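Local coordinates for putative ABC transporter amino acid-binding protein (Sinorhizobium meliloti, PDB 2Q88) that binds the compatible solute ectoine, probably delivering it and hydroxyectoine to an ABC transporter for uptake, at residues Glu101-Lys106 / Glu190-Val195; Gly128-Gly133 / Tyr170-Leu175. All blocks are in the same frame, centred on the assembly; numbering follows the deposited sequence.

Interaction 1 (Glu101-Lys106 / Glu190-Val195); sequences EAFALK and EVLAPV
Phe-103 and Leu-192, the last residue of its strand, form an antiparallel hydrogen-bonded pair; the axes of the two strand segments approach to 4.7 Å, and backbone hydrogen bonds join the pair in both directions. Phe-103 N reaches Leu-192 O at 2.8 Å, nearly straight (175°) and in the carbonyl plane. Leu-105 and Glu-190 repeat this two-way pairing two residues along, while Ala-104 and Val-191 form the non-hydrogen-bonded pair between. The peptide before Pro-194 is cis, in the loop that follows the strand, and Val-195 N still donates to Glu-101 O at 2.8 Å; here the donor lies well tilted from the carbonyl plane.

Val-195 crosses the Phe-103 ring at about a right angle. Its CG2 lies 3.6 Å from the ring centroid, a CH-pi contact over one face, while CG1 touches the far end of the ring at CZ (3.6 Å). A chi1 of -73° sets the ring opposite Phe-103's own carbonyl carbon and swings it toward this valine. Leu-192 lies beside both Phe-103 and Leu-105, pointing the same way, with Leu-192 CB 3.8 Å from Leu-105 CD2. Tyr-116 extends this apolar face with an edge-to-face contact to Phe-103. Beyond the strand pairing, the CB atoms of Ala-102 and Ala-193 meet at 3.7 Å, both resting on Val-174 of helix 174-184.

The carboxylates turn to other partners: Glu-190 OE1 accepts from Gly-108 N, and Glu-101 OE2 bonds Thr-134 OG1. Peptide groups thus supply the polar bonding between 101-106 and 190-195, whereas their side chains meet through apolar carbon.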
loop_
_atom_site.group_PDB
_atom_site.type_symbol
_atom_site.label_atom_id
_atom_site.label_comp_id
_atom_site.label_asym_id
_atom_site.label_seq_id
_atom_site.Cartn_x
_atom_site.Cartn_y
_atom_site.Cartn_z
ATOM N N GLU A 101 1.618 5.691 -9.323
ATOM C CA GLU A 101 2.922 5.046 -9.195
ATOM C C GLU A 101 4.015 6.002 -9.654
ATOM O O GLU A 101 3.787 6.840 -10.535
ATOM C CB GLU A 101 2.989 3.750 -10.026
ATOM C CG GLU A 101 1.892 2.727 -9.739
ATOM C CD GLU A 101 2.195 1.888 -8.506
ATOM O OE1 GLU A 101 2.907 2.387 -7.605
ATOM O OE2 GLU A 101 1.747 0.724 -8.444
ATOM N N ALA A 102 5.195 5.872 -9.056
ATOM C CA ALA A 102 6.338 6.716 -9.396
ATOM C C ALA A 102 7.611 5.896 -9.628
ATOM O O ALA A 102 7.663 4.718 -9.284
ATOM C CB ALA A 102 6.566 7.775 -8.317
ATOM N N PHE A 103 8.618 6.533 -10.234
ATOM C CA PHE A 103 9.968 5.986 -10.368
ATOM C C PHE A 103 10.959 6.887 -9.654
ATOM O O PHE A 103 10.864 8.119 -9.758
ATOM C CB PHE A 103 10.425 6.000 -11.826
ATOM C CG PHE A 103 9.772 4.979 -12.710
ATOM C CD1 PHE A 103 9.119 3.871 -12.200
ATOM C CD2 PHE A 103 9.892 5.108 -14.095
ATOM C CE1 PHE A 103 8.541 2.911 -13.075
ATOM C CE2 PHE A 103 9.336 4.172 -14.951
ATOM C CZ PHE A 103 8.653 3.078 -14.438
ATOM N N ALA A 104 11.920 6.267 -8.973
ATOM C CA ALA A 104 13.143 6.927 -8.535
ATOM C C ALA A 104 14.224 6.490 -9.523
ATOM O O ALA A 104 14.406 5.298 -9.766
ATOM C CB ALA A 104 13.498 6.499 -7.121
ATOM N N LEU A 105 14.930 7.474 -10.070
ATOM C CA LEU A 105 15.795 7.314 -11.236
ATOM C C LEU A 105 17.121 8.035 -10.997
ATOM O O LEU A 105 17.223 8.886 -10.112
ATOM C CB LEU A 105 15.087 7.967 -12.440
ATOM C CG LEU A 105 14.439 7.246 -13.636
ATOM C CD1 LEU A 105 14.364 5.745 -13.527
ATOM C CD2 LEU A 105 13.077 7.829 -13.949
ATOM N N LYS A 106 18.131 7.707 -11.800
ATOM C CA LYS A 106 19.368 8.479 -11.800
ATOM C C LYS A 106 19.129 9.872 -12.382
ATOM O O LYS A 106 18.348 10.028 -13.323
ATOM C CB LYS A 106 20.463 7.736 -12.570
ATOM C CG LYS A 106 21.089 6.596 -11.777
ATOM C CD LYS A 106 21.901 7.135 -10.611
ATOM C CE LYS A 106 22.739 6.055 -9.958
ATOM N NZ LYS A 106 23.784 6.663 -9.099
ATOM N N GLU A 190 16.516 11.224 -8.843
ATOM C CA GLU A 190 15.504 12.030 -9.494
ATOM C C GLU A 190 14.176 11.278 -9.502
ATOM O O GLU A 190 14.161 10.065 -9.661
ATOM C CB GLU A 190 15.979 12.257 -10.919
ATOM C CG GLU A 190 15.019 12.925 -11.867
ATOM C CD GLU A 190 15.741 13.331 -13.123
ATOM O OE1 GLU A 190 16.573 14.262 -13.037
ATOM O OE2 GLU A 190 15.499 12.704 -14.173
ATOM N N VAL A 191 13.067 11.999 -9.326
ATOM C CA VAL A 191 11.741 11.372 -9.288
ATOM C C VAL A 191 10.979 11.624 -10.582
ATOM O O VAL A 191 10.919 12.756 -11.069
ATOM C CB VAL A 191 10.892 11.877 -8.090
ATOM C CG1 VAL A 191 9.509 11.228 -8.074
ATOM C CG2 VAL A 191 11.611 11.630 -6.769
ATOM N N LEU A 192 10.394 10.563 -11.129
ATOM C CA LEU A 192 9.435 10.704 -12.217
ATOM C C LEU A 192 8.078 10.219 -11.712
ATOM O O LEU A 192 7.936 9.066 -11.310
ATOM C CB LEU A 192 9.887 9.919 -13.453
ATOM C CG LEU A 192 9.018 10.027 -14.714
ATOM C CD1 LEU A 192 9.873 10.217 -15.952
ATOM C CD2 LEU A 192 8.098 8.818 -14.863
ATOM N N ALA A 193 7.098 11.123 -11.711
ATOM C CA ALA A 193 5.755 10.823 -11.219
ATOM C C ALA A 193 4.690 11.644 -11.958
ATOM O O ALA A 193 4.878 12.846 -12.171
ATOM C CB ALA A 193 5.675 11.082 -9.713
ATOM N N PRO A 194 3.582 11.008 -12.346
ATOM C CA PRO A 194 3.414 9.557 -12.218
ATOM C C PRO A 194 4.047 8.807 -13.377
ATOM O O PRO A 194 4.372 9.418 -14.400
ATOM C CB PRO A 194 1.899 9.382 -12.257
ATOM C CG PRO A 194 1.419 10.491 -13.115
ATOM C CD PRO A 194 2.369 11.652 -12.887
ATOM N N VAL A 195 4.223 7.501 -13.216
ATOM C CA VAL A 195 4.683 6.658 -14.310
ATOM C C VAL A 195 3.652 6.715 -15.432
ATOM O O VAL A 195 2.453 6.584 -15.193
ATOM C CB VAL A 195 4.863 5.192 -13.888
ATOM C CG1 VAL A 195 5.320 4.353 -15.090
ATOM C CG2 VAL A 195 5.855 5.075 -12.756
#

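Interaction 2 (Gly128-Gly133 / Tyr170-Leu175); sequences GAPGGG and YSLPVL. With 4CS ((4S)-2-methyl-1,4,5,6-tetrahydropyrimidine-4-carboxylic acid), chain F.
Tyr-170 stands with CG opposite its backbone N (chi1 177°), which carries the ring over toward Gly-128: CD1 lies 3.3 Å from Gly-128 O, and Gly-128 C sits at the ring edge. Leu-172 has CG opposite its carbonyl carbon (chi1 -75°), which brings CD2 to 3.7 Å from Pro-130 CD. Between these two contacts, Ser-171 N donates to Gly-128 O at 3.0 Å, almost in line with the carbonyl. Ser-171 O has no polar partner in the model; Pro-130 CD packs against it at 3.6 Å, so this buried carbonyl faces aliphatic carbon.

From Pro-130 to Gly-133 the segment makes a type II turn, with Gly-132 at positive phi, and Gly-133 is the N-cap of helix 134-141. Pro-173 is likewise the N-cap of helix 174-184. Both segments reach ectoine beyond their paired residues: Gly-133 CA lies 3.2 Å from its carboxylate atom O, Pro-173 CD 3.4 Å from ring nitrogen NAG, and Pro-130 CG 3.8 Å from CAD. Thr-134 N, in the first turn of its helix, hydrogen-bonds the ligand. Parallel strands here lead into helix N-termini at the solute, as in the alpha/beta lobes of periplasmic solute-binding proteins, consistent with family 3 membership.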
loop_
_atom_site.group_PDB
_atom_site.type_symbol
_atom_site.label_atom_id
_atom_site.label_comp_id
_atom_site.label_asym_id
_atom_site.label_seq_id
_atom_site.Cartn_x
_atom_site.Cartn_y
_atom_site.Cartn_z
ATOM N N GLY A 128 13.776 -2.146 -9.515
ATOM C CA GLY A 128 13.567 -2.653 -8.163
ATOM C C GLY A 128 12.155 -2.347 -7.728
ATOM O O GLY A 128 11.612 -1.292 -8.049
ATOM N N ALA A 129 11.548 -3.268 -6.986
ATOM C CA ALA A 129 10.161 -3.100 -6.554
ATOM C C ALA A 129 9.864 -4.067 -5.419
ATOM O O ALA A 129 10.480 -5.130 -5.340
ATOM C CB ALA A 129 9.214 -3.361 -7.717
ATOM N N PRO A 130 8.915 -3.725 -4.553
ATOM C CA PRO A 130 8.533 -4.643 -3.476
ATOM C C PRO A 130 7.952 -5.945 -4.026
ATOM O O PRO A 130 7.174 -5.926 -4.980
ATOM C CB PRO A 130 7.501 -3.850 -2.669
ATOM C CG PRO A 130 7.042 -2.758 -3.556
ATOM C CD PRO A 130 8.181 -2.446 -4.490
ATOM N N GLY A 131 8.363 -7.069 -3.448
ATOM C CA GLY A 131 7.890 -8.385 -3.868
ATOM C C GLY A 131 6.409 -8.537 -3.579
ATOM O O GLY A 131 5.951 -8.210 -2.482
ATOM N N GLY A 132 5.667 -9.030 -4.572
ATOM C CA GLY A 132 4.215 -9.196 -4.465
ATOM C C GLY A 132 3.443 -7.891 -4.596
ATOM O O GLY A 132 2.230 -7.850 -4.354
ATOM N N GLY A 133 4.140 -6.823 -4.981
ATOM C CA GLY A 133 3.542 -5.497 -5.077
ATOM C C GLY A 133 2.979 -5.165 -6.446
ATOM O O GLY A 133 3.312 -5.818 -7.437
ATOM N N TYR A 170 13.757 2.493 -9.225
ATOM C CA TYR A 170 13.037 1.907 -8.098
ATOM C C TYR A 170 11.622 2.471 -8.111
ATOM O O TYR A 170 11.429 3.681 -8.208
ATOM C CB TYR A 170 13.759 2.229 -6.796
ATOM C CG TYR A 170 13.079 1.748 -5.518
ATOM C CD1 TYR A 170 12.651 0.435 -5.376
ATOM C CD2 TYR A 170 12.900 2.615 -4.441
ATOM C CE1 TYR A 170 12.041 -0.005 -4.189
ATOM C CE2 TYR A 170 12.295 2.199 -3.275
ATOM C CZ TYR A 170 11.869 0.895 -3.148
ATOM O OH TYR A 170 11.286 0.488 -1.967
ATOM N N SER A 171 10.635 1.595 -8.032
ATOM C CA SER A 171 9.253 2.016 -8.182
ATOM C C SER A 171 8.434 1.762 -6.917
ATOM O O SER A 171 8.444 0.656 -6.389
ATOM C CB SER A 171 8.615 1.313 -9.375
ATOM O OG SER A 171 7.323 1.832 -9.627
ATOM N N LEU A 172 7.761 2.821 -6.456
ATOM C CA LEU A 172 6.796 2.809 -5.346
ATOM C C LEU A 172 5.711 3.823 -5.701
ATOM O O LEU A 172 5.860 4.553 -6.691
ATOM C CB LEU A 172 7.469 3.251 -4.040
ATOM C CG LEU A 172 8.405 2.291 -3.299
ATOM C CD1 LEU A 172 8.849 2.910 -2.004
ATOM C CD2 LEU A 172 7.746 0.953 -3.050
ATOM N N PRO A 173 4.624 3.886 -4.927
ATOM C CA PRO A 173 3.664 4.979 -5.055
ATOM C C PRO A 173 4.314 6.359 -4.935
ATOM O O PRO A 173 5.285 6.529 -4.202
ATOM C CB PRO A 173 2.693 4.723 -3.891
ATOM C CG PRO A 173 2.729 3.252 -3.724
ATOM C CD PRO A 173 4.201 2.918 -3.888
ATOM N N VAL A 174 3.796 7.320 -5.704
ATOM C CA VAL A 174 4.256 8.713 -5.695
ATOM C C VAL A 174 4.558 9.244 -4.292
ATOM O O VAL A 174 5.648 9.755 -4.036
ATOM C CB VAL A 174 3.221 9.627 -6.397
ATOM C CG1 VAL A 174 3.582 11.108 -6.242
ATOM C CG2 VAL A 174 3.109 9.243 -7.871
ATOM N N LEU A 175 3.597 9.133 -3.385
ATOM C CA LEU A 175 3.804 9.660 -2.038
ATOM C C LEU A 175 4.953 8.985 -1.288
ATOM O O LEU A 175 5.655 9.650 -0.524
ATOM C CB LEU A 175 2.516 9.603 -1.225
ATOM C CG LEU A 175 1.439 10.606 -1.634
ATOM C CD1 LEU A 175 0.103 10.162 -1.058
ATOM C CD2 LEU A 175 1.768 12.025 -1.141
HETATM O O 4CS F . 1.093 -3.758 -3.992
HETATM C C 4CS F . 0.710 -2.753 -3.393
HETATM O OXT 4CS F . -0.434 -2.711 -2.924
HETATM C CA 4CS F . 1.633 -1.550 -3.254
HETATM C CB 4CS F . 3.076 -1.932 -2.984
HETATM C CAD 4CS F . 3.938 -0.668 -2.907
HETATM N NAG 4CS F . 3.379 0.250 -1.880
HETATM C CAI 4CS F . 2.012 0.246 -1.564
HETATM C CAA 4CS F . 1.458 1.193 -0.487
HETATM N N 4CS F . 1.137 -0.644 -2.202
#

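Strand 98-106 pairs with 189-192 in interaction 1 and with 169-173 of interaction 2, so both contacts, centred about 11 Å apart, belong to one sheet. Ala-104 N lies 2.7 Å from Tyr-170 O and Ala-102 N 2.8 Å from Leu-172 O, both probable hydrogen bonds. Ser-171 OG adds a side-chain tie to Ala-102 O and also bonds Tyr-116 OH. Helix 174-184 leads from interaction 2 to strand 189-192, and Ala-102 CB touches Val-174 CA at 3.6 Å. Interaction 2 lines the ectoine pocket directly. Interaction 1 stands behind it: the side chain of Glu-101 comes within about 6 Å of ectoine and packs on the pocket residue Pro-173.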